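Globin protein (Ramazzottius varieornatus, PDB 5ZIQ) binds a hexacoordinated heme within a globin fold and possibly binds or carries oxygen, although its physiological role is unknown. Local coordinates at residues Tyr92-Ala95 with Val96-Asp100; Pro120-Gln123 with Glu124-Glu128; Ala145-Glu148 with Asn149-Arg152; Asn41-Ser44 with Ala45-Met49; Pro22-Ala25 with Arg26-Phe29. One frame throughout, in Å; residues are numbered along the deposited sequence. Where two conformers were deposited one is given.

Contact 1: Tyr92-Ala95 with Val96-Asp100; sequences YDQA and VQDSD. With HEM (protoporphyrin IX containing Fe), chain E.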
# COMPACT_ATOMS: atom_id res chain seq x y z
N TYR A 92 0.93 4.74 1.38
CA TYR A 92 1.61 3.98 2.43
C TYR A 92 2.85 4.73 2.89
O TYR A 92 3.11 4.83 4.09
CB TYR A 92 1.99 2.58 1.93
CG TYR A 92 0.80 1.66 1.77
CD1 TYR A 92 0.08 1.19 2.90
CD2 TYR A 92 0.42 1.22 0.49
CE1 TYR A 92 -0.98 0.33 2.76
CE2 TYR A 92 -0.63 0.32 0.33
CZ TYR A 92 -1.34 -0.10 1.47
OH TYR A 92 -2.39 -0.96 1.32
N ASP A 93 3.60 5.29 1.95
CA ASP A 93 4.76 6.10 2.30
C ASP A 93 4.37 7.38 3.04
O ASP A 93 5.03 7.76 4.02
CB ASP A 93 5.58 6.41 1.03
CG ASP A 93 6.79 7.25 1.34
OD1 ASP A 93 7.77 6.71 1.90
OD2 ASP A 93 6.73 8.47 1.05
N GLN A 94 3.34 8.05 2.54
CA GLN A 94 2.84 9.25 3.21
C GLN A 94 2.36 8.90 4.61
O GLN A 94 2.54 9.69 5.53
CB GLN A 94 1.75 9.92 2.40
CG GLN A 94 1.49 11.35 2.83
CD GLN A 94 0.48 12.07 1.97
OE1 GLN A 94 -0.18 11.49 1.11
NE2 GLN A 94 0.38 13.38 2.19
N ALA A 95 1.73 7.73 4.76
CA ALA A 95 1.33 7.27 6.08
C ALA A 95 2.51 7.12 7.06
O ALA A 95 2.46 7.62 8.19
CB ALA A 95 0.53 5.97 5.98
N VAL A 96 3.60 6.48 6.62
CA VAL A 96 4.77 6.34 7.49
C VAL A 96 5.33 7.71 7.88
O VAL A 96 5.64 7.93 9.06
CB VAL A 96 5.88 5.45 6.87
CG1 VAL A 96 7.10 5.40 7.79
CG2 VAL A 96 5.35 4.04 6.64
N GLN A 97 5.44 8.63 6.90
CA GLN A 97 5.88 10.01 7.17
C GLN A 97 5.07 10.71 8.23
O GLN A 97 5.61 11.53 8.97
CB GLN A 97 5.77 10.87 5.92
CG GLN A 97 6.86 10.60 4.91
CD GLN A 97 6.62 11.41 3.68
OE1 GLN A 97 6.68 12.64 3.70
NE2 GLN A 97 6.32 10.72 2.60
N ASP A 98 3.78 10.37 8.31
CA ASP A 98 2.85 11.02 9.22
C ASP A 98 2.54 10.21 10.45
O ASP A 98 1.49 10.43 11.13
CB ASP A 98 1.57 11.36 8.44
CG ASP A 98 1.80 12.44 7.39
OD1 ASP A 98 2.74 13.24 7.52
OD2 ASP A 98 0.98 12.54 6.47
N SER A 99 3.43 9.28 10.80
CA SER A 99 3.21 8.40 11.96
C SER A 99 3.03 9.17 13.27
O SER A 99 2.36 8.69 14.18
CB SER A 99 4.38 7.43 12.14
OG SER A 99 4.47 6.50 11.08
N ASP A 100 3.63 10.35 13.36
CA ASP A 100 3.51 11.18 14.57
C ASP A 100 2.48 12.29 14.46
O ASP A 100 2.40 13.15 15.36
CB ASP A 100 4.86 11.81 14.93
CG ASP A 100 5.89 10.80 15.41
OD1 ASP A 100 5.60 9.60 15.53
OD2 ASP A 100 7.02 11.24 15.71
CHA HEM E . -7.13 5.04 -7.63
CHB HEM E . -7.65 0.27 -8.17
CHC HEM E . -6.58 -0.20 -3.41
CHD HEM E . -4.49 4.16 -3.66
C1A HEM E . -7.43 3.81 -8.17
C2A HEM E . -8.03 3.60 -9.43
C3A HEM E . -8.18 2.26 -9.59
C4A HEM E . -7.67 1.62 -8.43
CMA HEM E . -8.75 1.56 -10.80
CAA HEM E . -8.42 4.69 -10.41
CBA HEM E . -7.64 4.56 -11.73
CGA HEM E . -6.19 4.89 -11.51
O1A HEM E . -5.87 5.92 -10.88
O2A HEM E . -5.30 4.13 -11.95
C1B HEM E . -7.45 -0.28 -6.89
C2B HEM E . -7.70 -1.63 -6.55
C3B HEM E . -7.42 -1.79 -5.23
C4B HEM E . -6.96 -0.47 -4.73
CMB HEM E . -8.21 -2.69 -7.50
CAB HEM E . -7.53 -3.02 -4.43
CBB HEM E . -7.06 -4.17 -4.92
C1C HEM E . -5.83 0.91 -3.06
C2C HEM E . -5.02 1.06 -1.93
C3C HEM E . -4.41 2.30 -2.02
C4C HEM E . -4.85 2.91 -3.22
CMC HEM E . -4.85 0.05 -0.82
CAC HEM E . -3.45 2.93 -1.10
CBC HEM E . -3.18 2.42 0.09
C1D HEM E . -5.12 4.75 -4.75
C2D HEM E . -4.94 6.18 -5.05
C3D HEM E . -5.67 6.42 -6.16
C4D HEM E . -6.30 5.14 -6.52
CMD HEM E . -4.10 7.16 -4.26
CAD HEM E . -5.82 7.76 -6.87
CBD HEM E . -7.15 8.37 -6.46
CGD HEM E . -7.37 9.70 -7.13
O1D HEM E . -6.41 10.30 -7.66
O2D HEM E . -8.52 10.21 -7.16
NA HEM E . -7.25 2.60 -7.55
NB HEM E . -7.04 0.35 -5.78
NC HEM E . -5.72 2.04 -3.82
ND HEM E . -5.94 4.17 -5.66
FE HEM E . -6.49 2.34 -5.72
O HOH W 1 1.57 14.45 4.74
O HOH W 2 2.10 5.48 9.94
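Gln-97 folds back over the last turns of helix 79-97 to reach Asp-93. Its CB lies 3.5 Å from Gln-94 O, and CG, placed beside the backbone N (chi1 -75°), passes Asp-93 O. From there the extended chain brings CD past the Asp-93 carboxylate and delivers NE2 to OD2 at 2.8 Å. The bond is weak, bent at the hydrogen to 125°, with the amide and carboxylate planes 54° apart. The other carboxylate oxygen, OD1, is bonded to Trp-35 NE1, so that Asp-93 is held by two donors. The helix ends here: Asp-98 N makes weak bonds to both Gln-94 O and Ala-95 O, while Ser-99 OG and N both donate to Val-96 O, OG at 2.7 Å. One water links Gln-94 NE2 to Asp-98 OD2. Toward the pocket, one face of the Tyr-92 ring lies against a heme vinyl, CE2 being 3.3 Å from CBC. This tyrosine is packed among Trp-157 of helix 148-170, Met-49 of helix 42-56, and Met-130 and Leu-134 of helix 127-142, whereas Gln-94, Ala-95 and Asp-98 rest on helix 102-115.

Contact 2: Pro120-Gln123 with Glu124-Glu128; sequences PGFQ and ESYFE. With HEM (protoporphyrin IX containing Fe), chain E.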
# COMPACT_ATOMS: atom_id res chain seq x y z
N PRO A 120 -15.41 2.05 -11.32
CA PRO A 120 -16.26 0.97 -11.82
C PRO A 120 -15.77 -0.39 -11.36
O PRO A 120 -14.56 -0.64 -11.39
CB PRO A 120 -16.10 1.08 -13.34
CG PRO A 120 -15.87 2.53 -13.55
CD PRO A 120 -14.95 2.91 -12.42
N GLY A 121 -16.70 -1.23 -10.91
CA GLY A 121 -16.36 -2.59 -10.50
C GLY A 121 -15.71 -2.73 -9.13
O GLY A 121 -15.42 -3.84 -8.71
N PHE A 122 -15.47 -1.61 -8.44
CA PHE A 122 -14.78 -1.67 -7.16
C PHE A 122 -15.71 -2.09 -6.04
O PHE A 122 -16.86 -1.65 -5.98
CB PHE A 122 -14.13 -0.33 -6.82
CG PHE A 122 -13.09 -0.44 -5.74
CD1 PHE A 122 -11.77 -0.81 -6.05
CD2 PHE A 122 -13.44 -0.23 -4.42
CE1 PHE A 122 -10.83 -0.94 -5.03
CE2 PHE A 122 -12.51 -0.36 -3.41
CZ PHE A 122 -11.22 -0.73 -3.72
N GLN A 123 -15.19 -2.96 -5.17
CA GLN A 123 -15.86 -3.42 -3.96
C GLN A 123 -14.97 -3.10 -2.77
O GLN A 123 -13.75 -3.22 -2.87
CB GLN A 123 -16.00 -4.95 -3.97
CG GLN A 123 -16.87 -5.58 -5.04
CD GLN A 123 -16.89 -7.10 -4.88
OE1 GLN A 123 -16.77 -7.84 -5.86
NE2 GLN A 123 -17.03 -7.57 -3.63
N GLU A 124 -15.57 -2.72 -1.64
CA GLU A 124 -14.80 -2.45 -0.40
C GLU A 124 -13.85 -3.61 0.00
O GLU A 124 -12.77 -3.39 0.58
CB GLU A 124 -15.77 -2.16 0.75
CG GLU A 124 -15.11 -1.63 2.01
CD GLU A 124 -16.09 -1.56 3.18
OE1 GLU A 124 -17.31 -1.75 2.97
OE2 GLU A 124 -15.64 -1.32 4.32
N SER A 125 -14.27 -4.84 -0.27
CA SER A 125 -13.47 -5.99 0.08
C SER A 125 -12.16 -6.08 -0.68
O SER A 125 -11.27 -6.84 -0.29
CB SER A 125 -14.29 -7.28 -0.09
OG SER A 125 -14.66 -7.46 -1.45
N TYR A 126 -12.01 -5.29 -1.75
CA TYR A 126 -10.77 -5.30 -2.54
C TYR A 126 -9.59 -4.65 -1.83
O TYR A 126 -8.47 -5.02 -2.10
CB TYR A 126 -10.94 -4.66 -3.92
CG TYR A 126 -11.94 -5.35 -4.83
CD1 TYR A 126 -12.38 -6.67 -4.59
CD2 TYR A 126 -12.40 -4.70 -5.98
CE1 TYR A 126 -13.29 -7.30 -5.45
CE2 TYR A 126 -13.30 -5.31 -6.84
CZ TYR A 126 -13.75 -6.61 -6.58
OH TYR A 126 -14.64 -7.21 -7.45
N PHE A 127 -9.82 -3.69 -0.93
CA PHE A 127 -8.68 -3.01 -0.31
C PHE A 127 -7.70 -3.99 0.35
O PHE A 127 -6.48 -3.87 0.19
CB PHE A 127 -9.11 -1.98 0.71
CG PHE A 127 -9.82 -0.78 0.13
CD1 PHE A 127 -9.17 0.12 -0.74
CD2 PHE A 127 -11.14 -0.53 0.48
CE1 PHE A 127 -9.84 1.24 -1.23
CE2 PHE A 127 -11.82 0.58 -0.01
CZ PHE A 127 -11.17 1.47 -0.86
N GLU A 128 -8.24 -4.99 1.06
CA GLU A 128 -7.41 -5.99 1.74
C GLU A 128 -6.50 -6.76 0.77
O GLU A 128 -5.42 -7.20 1.16
CB GLU A 128 -8.30 -6.95 2.58
CG GLU A 128 -7.54 -7.89 3.50
CD GLU A 128 -8.45 -8.76 4.35
OE1 GLU A 128 -9.64 -8.94 3.99
OE2 GLU A 128 -7.98 -9.27 5.40
CHA HEM E . -7.13 5.04 -7.63
CHB HEM E . -7.65 0.27 -8.17
CHC HEM E . -6.58 -0.20 -3.41
CHD HEM E . -4.49 4.16 -3.66
C1A HEM E . -7.43 3.81 -8.17
C2A HEM E . -8.03 3.60 -9.43
C3A HEM E . -8.18 2.26 -9.59
C4A HEM E . -7.67 1.62 -8.43
CMA HEM E . -8.75 1.56 -10.80
CAA HEM E . -8.42 4.69 -10.41
CBA HEM E . -7.64 4.56 -11.73
CGA HEM E . -6.19 4.89 -11.51
O1A HEM E . -5.87 5.92 -10.88
O2A HEM E . -5.30 4.13 -11.95
C1B HEM E . -7.45 -0.28 -6.89
C2B HEM E . -7.70 -1.63 -6.55
C3B HEM E . -7.42 -1.79 -5.23
C4B HEM E . -6.96 -0.47 -4.73
CMB HEM E . -8.21 -2.69 -7.50
CAB HEM E . -7.53 -3.02 -4.43
CBB HEM E . -7.06 -4.17 -4.92
C1C HEM E . -5.83 0.91 -3.06
C2C HEM E . -5.02 1.06 -1.93
C3C HEM E . -4.41 2.30 -2.02
C4C HEM E . -4.85 2.91 -3.22
CMC HEM E . -4.85 0.05 -0.82
CAC HEM E . -3.45 2.93 -1.10
CBC HEM E . -3.18 2.42 0.09
C1D HEM E . -5.12 4.75 -4.75
C2D HEM E . -4.94 6.18 -5.05
C3D HEM E . -5.67 6.42 -6.16
C4D HEM E . -6.30 5.14 -6.52
CMD HEM E . -4.10 7.16 -4.26
CAD HEM E . -5.82 7.76 -6.87
CBD HEM E . -7.15 8.37 -6.46
CGD HEM E . -7.37 9.70 -7.13
O1D HEM E . -6.41 10.30 -7.66
O2D HEM E . -8.52 10.21 -7.16
NA HEM E . -7.25 2.60 -7.55
NB HEM E . -7.04 0.35 -5.78
NC HEM E . -5.72 2.04 -3.82
ND HEM E . -5.94 4.17 -5.66
FE HEM E . -6.49 2.34 -5.72
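The FG corner of the globin fold, leading from helix 102-115 to helix 127-142, gathers Phe-122, Tyr-126 and Phe-127 into an aromatic cluster at the rim of the heme. Phe-122 lies in the middle. With CG anti to the backbone N (chi1 -163°), its ring drops to the porphyrin and meets pyrrole B edge-on, CE1 standing 3.5 Å from heme C3B. One of its faces receives the edge of Tyr-126 in a T-shaped pair, centroids 5.5 Å apart and planes at 83°, with Tyr-126 CD2 above the outer part of the ring. Phe-127 meets the same residue at a slant, its plane turned 59° from that of Phe-122; Phe-122 CE2 and Phe-127 CZ approach to 3.4 Å, and Phe-127 also reaches heme CHC.

Gln-123 lies over the outer side of the cluster. Its CB sits almost centrally over a face of Tyr-126, 3.8 Å from the ring centroid, a CH-pi contact, and its OE1 accepts a weak hydrogen bond from Tyr-126 OH at 2.7 Å. The backbone closes the turn: Tyr-126 N donates to Gln-123 O at 2.9 Å. Gly-121 O lies at the tyrosine's edge, 3.2 Å from CE2.

Edge-to-face contact with the axial ligand His-116 ties Phe-127 to the iron site. Around the corner, Phe-127 packs on Ile-165 of helix 148-170, Glu-124 forms a salt bridge to Arg-166 of that helix, and Leu-63 from a loop covers Phe-122 and Tyr-126.

Contact 3: Ala145-Glu148 with Asn149-Arg152; sequences AYTE and NMER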
# COMPACT_ATOMS: atom_id res chain seq x y z
N ALA A 145 16.27 -8.51 5.84
CA ALA A 145 15.81 -7.45 6.73
C ALA A 145 14.32 -7.57 7.06
O ALA A 145 13.85 -6.94 8.00
CB ALA A 145 16.13 -6.06 6.18
N TYR A 146 13.57 -8.35 6.29
CA TYR A 146 12.16 -8.64 6.63
C TYR A 146 12.15 -9.77 7.67
O TYR A 146 11.92 -10.95 7.37
CB TYR A 146 11.34 -8.96 5.38
CG TYR A 146 9.85 -9.06 5.60
CD1 TYR A 146 9.06 -7.90 5.67
CD2 TYR A 146 9.23 -10.29 5.72
CE1 TYR A 146 7.69 -8.00 5.86
CE2 TYR A 146 7.86 -10.40 5.89
CZ TYR A 146 7.09 -9.24 5.96
OH TYR A 146 5.74 -9.34 6.12
N THR A 147 12.44 -9.38 8.90
CA THR A 147 12.55 -10.31 10.02
C THR A 147 11.16 -10.71 10.52
O THR A 147 10.16 -10.12 10.13
CB THR A 147 13.32 -9.65 11.19
OG1 THR A 147 12.61 -8.49 11.60
CG2 THR A 147 14.74 -9.24 10.78
N GLU A 148 11.11 -11.71 11.40
CA GLU A 148 9.85 -12.10 12.04
C GLU A 148 9.25 -10.92 12.81
O GLU A 148 8.03 -10.72 12.79
CB GLU A 148 10.08 -13.28 12.98
CG GLU A 148 10.37 -14.58 12.25
CD GLU A 148 10.30 -15.78 13.18
OE1 GLU A 148 9.57 -16.74 12.85
OE2 GLU A 148 10.96 -15.78 14.24
N ASN A 149 10.11 -10.13 13.46
CA ASN A 149 9.64 -8.95 14.18
C ASN A 149 9.01 -7.93 13.23
O ASN A 149 7.92 -7.37 13.50
CB ASN A 149 10.78 -8.31 14.97
CG ASN A 149 10.30 -7.22 15.91
OD1 ASN A 149 9.47 -7.46 16.79
ND2 ASN A 149 10.81 -6.01 15.72
N MET A 150 9.69 -7.65 12.12
CA MET A 150 9.12 -6.72 11.16
C MET A 150 7.84 -7.22 10.53
O MET A 150 6.92 -6.43 10.29
CB MET A 150 10.12 -6.31 10.06
CG MET A 150 11.22 -5.33 10.48
SD MET A 150 10.67 -4.03 11.60
CE MET A 150 9.35 -3.22 10.71
N GLU A 151 7.77 -8.52 10.23
CA GLU A 151 6.55 -9.13 9.71
C GLU A 151 5.37 -8.87 10.65
O GLU A 151 4.29 -8.48 10.20
CB GLU A 151 6.75 -10.65 9.53
CG GLU A 151 5.51 -11.33 8.96
CD GLU A 151 5.72 -12.79 8.58
OE1 GLU A 151 6.88 -13.26 8.62
OE2 GLU A 151 4.72 -13.46 8.24
N ARG A 152 5.58 -9.10 11.94
CA ARG A 152 4.55 -8.86 12.96
C ARG A 152 4.08 -7.40 12.90
O ARG A 152 2.87 -7.11 12.89
CB ARG A 152 5.09 -9.19 14.35
CG ARG A 152 4.12 -8.92 15.51
CD ARG A 152 4.81 -9.13 16.85
NE ARG A 152 5.97 -8.27 17.09
CZ ARG A 152 5.91 -7.01 17.50
NH1 ARG A 152 4.75 -6.43 17.78
NH2 ARG A 152 7.03 -6.32 17.65
O HOH W 3 9.86 -12.92 8.31
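Thr-147 O takes the N-H of Glu-151 at 2.9 Å, the shortest hydrogen bond joining the two segments and the first regular one of helix 148-170. The same threonine is the N-cap: its OG1 accepts from Met-150 N at 3.1 Å in a nearly straight bond (166°). The hydroxyl can do this because it occupies the crowded position between the backbone N and the carbonyl carbon (chi1 60°), which turns it toward the amides of the first turn. Two of the amides at the helix start are thereby satisfied by one residue. Just before the cap, Tyr-146 centres an inverse gamma turn, closed weakly by Thr-147 N on Ala-145 O.

The ring of Tyr-146 lies against the backbone and stem of Glu-151, whose N sits over one face. Tyr-146 CE2 is 3.8 Å from Glu-151 CB, and Tyr-146 OH passes Glu-151 CG at 3.5 Å, with the ring and carboxylate planes only 23° apart. A water donates to both Tyr-146 O and Glu-151 OE1, bridging the turn to the helix, while OE2 forms a salt bridge to Lys-155. Further round, the Arg-152 chain bends at its CG-CD bond, which brings NH2 to Asn-149 OD1 at 2.8 Å; the acceptor lies in the guanidinium plane. NH1 is left to pair with Asp-27.

The contact lies where the GH corner passes into helix 148-170. Tyr-146 leans back on Val-135, Leu-138 and Gln-139 of helix 127-142, and Met-150, its chain folded, packs on Ser-30 and Ser-34 of helix 25-38.

Contact 4: Asn41-Ser44 with Ala45-Met49; sequences NLES and AGKEM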
# COMPACT_ATOMS: atom_id res chain seq x y z
N ASN A 41 13.37 2.88 -3.38
CA ASN A 41 12.85 2.76 -4.74
C ASN A 41 11.33 2.62 -4.69
O ASN A 41 10.77 1.57 -5.02
CB ASN A 41 13.50 1.57 -5.46
CG ASN A 41 15.00 1.77 -5.62
OD1 ASN A 41 15.44 2.46 -6.54
ND2 ASN A 41 15.76 1.25 -4.68
N LEU A 42 10.66 3.71 -4.34
CA LEU A 42 9.20 3.66 -4.16
C LEU A 42 8.44 3.33 -5.45
O LEU A 42 7.51 2.53 -5.43
CB LEU A 42 8.65 4.96 -3.55
CG LEU A 42 8.90 5.13 -2.04
CD1 LEU A 42 8.49 6.52 -1.61
CD2 LEU A 42 8.11 4.08 -1.22
N GLU A 43 8.83 3.92 -6.58
CA GLU A 43 8.10 3.69 -7.82
C GLU A 43 8.22 2.21 -8.21
O GLU A 43 7.23 1.57 -8.58
CB GLU A 43 8.61 4.60 -8.95
CG GLU A 43 7.79 4.41 -10.24
CD GLU A 43 8.18 5.41 -11.30
OE1 GLU A 43 8.53 6.55 -10.91
OE2 GLU A 43 8.11 5.06 -12.50
N SER A 44 9.43 1.66 -8.10
CA SER A 44 9.63 0.24 -8.36
C SER A 44 8.77 -0.64 -7.46
O SER A 44 8.17 -1.61 -7.94
CB SER A 44 11.10 -0.10 -8.19
OG SER A 44 11.87 0.54 -9.19
N ALA A 45 8.67 -0.27 -6.19
CA ALA A 45 7.82 -1.02 -5.22
C ALA A 45 6.36 -1.00 -5.66
O ALA A 45 5.71 -2.02 -5.65
CB ALA A 45 7.98 -0.44 -3.82
N GLY A 46 5.86 0.17 -6.05
CA GLY A 46 4.50 0.30 -6.56
C GLY A 46 4.24 -0.57 -7.78
O GLY A 46 3.19 -1.20 -7.88
N LYS A 47 5.20 -0.61 -8.71
CA LYS A 47 5.09 -1.48 -9.89
C LYS A 47 5.00 -2.94 -9.46
O LYS A 47 4.13 -3.68 -9.95
CB LYS A 47 6.26 -1.26 -10.85
CG LYS A 47 6.28 0.10 -11.52
CD LYS A 47 7.52 0.22 -12.41
CE LYS A 47 7.66 1.63 -12.95
NZ LYS A 47 8.88 1.78 -13.79
N GLU A 48 5.87 -3.35 -8.53
CA GLU A 48 5.87 -4.71 -8.00
C GLU A 48 4.51 -5.06 -7.39
O GLU A 48 3.97 -6.13 -7.65
CB GLU A 48 6.97 -4.88 -6.94
CG GLU A 48 8.39 -4.98 -7.48
CD GLU A 48 9.42 -5.22 -6.39
OE1 GLU A 48 10.55 -5.61 -6.72
OE2 GLU A 48 9.09 -5.02 -5.20
N MET A 49 3.96 -4.13 -6.62
CA MET A 49 2.66 -4.35 -5.95
C MET A 49 1.56 -4.62 -6.94
O MET A 49 0.80 -5.59 -6.75
CB MET A 49 2.28 -3.17 -5.09
CG MET A 49 3.24 -2.99 -3.94
SD MET A 49 2.94 -1.46 -3.07
CE MET A 49 1.29 -1.89 -2.53
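Four successive backbone hydrogen bonds, from Ala-45, Gly-46, Lys-47 and Glu-48 to the carbonyls of Asn-41, Leu-42, Glu-43 and Ser-44, wind residues 41-49 into the opening turns of helix 42-56, the B helix of the globin fold. They are regular: Gly-46 N meets Leu-42 O at 2.9 Å, and Ala-45 N meets Asn-41 O at 3.0 Å. Asn-41 holds the N-cap position, yet its side chain makes no capping bond and leads away from the helix. Gly-46 is buried, on the part of the helix near the axial ligand His-88.

Among the side chains, Glu-43 and Lys-47 carry the contact, one turn apart. Lys-47 sets CG beside its backbone N (chi1 -68°), close over Glu-43 O at 3.4 Å, and then runs out fully extended. Its CE comes within 3.5 Å of Glu-43 OE2 and NZ within 3.6 Å of the same oxygen, a long salt bridge in which the two chains cross obliquely. The firmer partner of NZ is Arg-76 O, which it meets through a hydrogen bond. Cutting the lysine back to an alanine would probably leave Arg-76 O without this donor and the Glu-43 carboxylate without its nearby positive charge. Lys-47 also touches Ala-85 and Glu-43 touches Glu-82, both on helix 79-97, while Met-49 reaches Ile-89 there and Met-130 of helix 127-142. At the start of the turn, Ala-45 CB rests 3.4 Å from Leu-42 O.

Contact 5: Pro22-Ala25 with Arg26-Phe29; sequences PLTA and RDKF. With EDO (1,2-ethanediol), chain I; SO4 (sulfate ion), chain F.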
# COMPACT_ATOMS: atom_id res chain seq x y z
N PRO A 22 -1.46 2.52 16.28
CA PRO A 22 -1.48 1.17 16.87
C PRO A 22 -0.17 0.74 17.52
O PRO A 22 -0.18 -0.01 18.49
CB PRO A 22 -1.82 0.28 15.67
CG PRO A 22 -1.40 1.07 14.45
CD PRO A 22 -1.71 2.49 14.82
N LEU A 23 0.97 1.16 16.96
CA LEU A 23 2.25 0.61 17.42
C LEU A 23 2.78 1.28 18.67
O LEU A 23 2.65 2.51 18.82
CB LEU A 23 3.31 0.74 16.30
CG LEU A 23 2.93 0.09 14.96
CD1 LEU A 23 4.05 0.38 13.95
CD2 LEU A 23 2.70 -1.42 15.14
N THR A 24 3.41 0.50 19.54
CA THR A 24 4.16 1.08 20.67
C THR A 24 5.29 1.94 20.14
O THR A 24 5.64 1.84 18.96
CB THR A 24 4.78 -0.02 21.53
OG1 THR A 24 5.74 -0.74 20.74
CG2 THR A 24 3.71 -0.98 22.05
N ALA A 25 5.91 2.75 21.01
CA ALA A 25 7.03 3.58 20.55
C ALA A 25 8.14 2.75 19.95
O ALA A 25 8.69 3.12 18.90
CB ALA A 25 7.55 4.47 21.69
N ARG A 26 8.48 1.63 20.58
CA ARG A 26 9.53 0.75 20.06
C ARG A 26 9.15 0.19 18.68
O ARG A 26 9.97 0.21 17.76
CB ARG A 26 9.92 -0.35 21.05
CG ARG A 26 10.68 0.14 22.28
CD ARG A 26 10.44 -0.77 23.48
NE ARG A 26 11.10 -0.29 24.71
CZ ARG A 26 10.70 0.75 25.45
NH1 ARG A 26 11.38 1.07 26.55
NH2 ARG A 26 9.65 1.49 25.12
N ASP A 27 7.92 -0.27 18.53
CA ASP A 27 7.48 -0.82 17.24
C ASP A 27 7.38 0.24 16.15
O ASP A 27 7.70 -0.03 14.98
CB ASP A 27 6.18 -1.60 17.38
CG ASP A 27 6.36 -2.98 18.01
OD1 ASP A 27 7.50 -3.42 18.29
OD2 ASP A 27 5.30 -3.65 18.21
N LYS A 28 6.97 1.44 16.53
CA LYS A 28 6.92 2.56 15.60
C LYS A 28 8.30 2.90 15.08
O LYS A 28 8.45 3.12 13.89
CB LYS A 28 6.26 3.77 16.24
CG LYS A 28 6.10 4.97 15.31
CD LYS A 28 5.31 6.10 15.97
CE LYS A 28 5.99 6.68 17.19
NZ LYS A 28 5.16 7.80 17.69
N PHE A 29 9.30 2.93 15.96
CA PHE A 29 10.65 3.21 15.49
C PHE A 29 11.12 2.12 14.53
O PHE A 29 11.72 2.43 13.49
CB PHE A 29 11.63 3.36 16.66
CG PHE A 29 13.02 3.70 16.23
CD1 PHE A 29 13.28 4.93 15.61
CD2 PHE A 29 14.07 2.79 16.39
CE1 PHE A 29 14.57 5.26 15.21
CE2 PHE A 29 15.36 3.12 16.00
CZ PHE A 29 15.60 4.35 15.40
C1 EDO I . 1.78 -2.87 18.91
O1 EDO I . 3.09 -2.31 19.01
C2 EDO I . 1.74 -4.33 19.34
O2 EDO I . 2.03 -4.55 20.73
S SO4 F . 6.93 -2.36 23.99
O1 SO4 F . 7.95 -3.35 24.37
O2 SO4 F . 5.60 -2.92 24.36
O3 SO4 F . 7.14 -1.13 24.78
O4 SO4 F . 7.17 -2.08 22.57
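Thr-24 caps the N-terminus of helix 25-38, the A helix of the globin fold, and Asp-27 sits one turn ahead of it. Thr-24 OG1 is used twice: it accepts from Asp-27 N at 3.1 Å and donates to sulfate O4 at 2.7 Å. The hydroxyl lies between the backbone N and the carbonyl carbon (chi1 63°), turned toward the amides that begin the helix. Thr-24 O receives Lys-28 N at 2.8 Å.

The Thr-24 amide is satisfied less directly. In a capping box it would bond to the side chain of Asp-27; here an ethanediol, probably from the crystallisation liquor, stands between. Thr-24 N donates to its O1 at 2.9 Å, and O1 donates on to Asp-27 OD2 at 2.7 Å. That carboxylate oxygen has a second partner in Arg-152 NH1 of helix 148-170, so it is linked to the Thr-24 amide only through the diol, while pairing directly with the other helix. With an asparagine in its place the negative charge would be gone, and Arg-152 would probably lose its salt-bridge mate.

The sulfate, likewise probably from the liquor, also lies alongside Arg-26, its O3 approaching CD at 3.6 Å. Lys-28 NZ is paired with Asp-100. Leu-23, buried, packs on Ile-153 and Ile-156 of helix 148-170. Its CB touches Asp-27 CB, and its CD1 ends 3.8 Å from Asp-27 O.

In the fold
Along the chain the order is contact 5, contact 4, contact 1, contact 2, contact 3, each closing before the next opens. Contacts 1 and 2 both touch the heme, yet their centres are about 23 Å apart on opposite sides of the chain's centre. Contact 4 joins contact 1 by packing, Leu-42 on Asp-93 and Met-49 on Tyr-92, linking helices 42-56 and 79-97. Contact 5 is tied to contact 1 by the Lys-28 to Asp-100 salt bridge and to contact 3 by that of Asp-27 with Arg-152. The starts of helices 25-38 and 148-170 and the residues just after helix 79-97 are thus fastened together, away from the iron, in this all-helical globin.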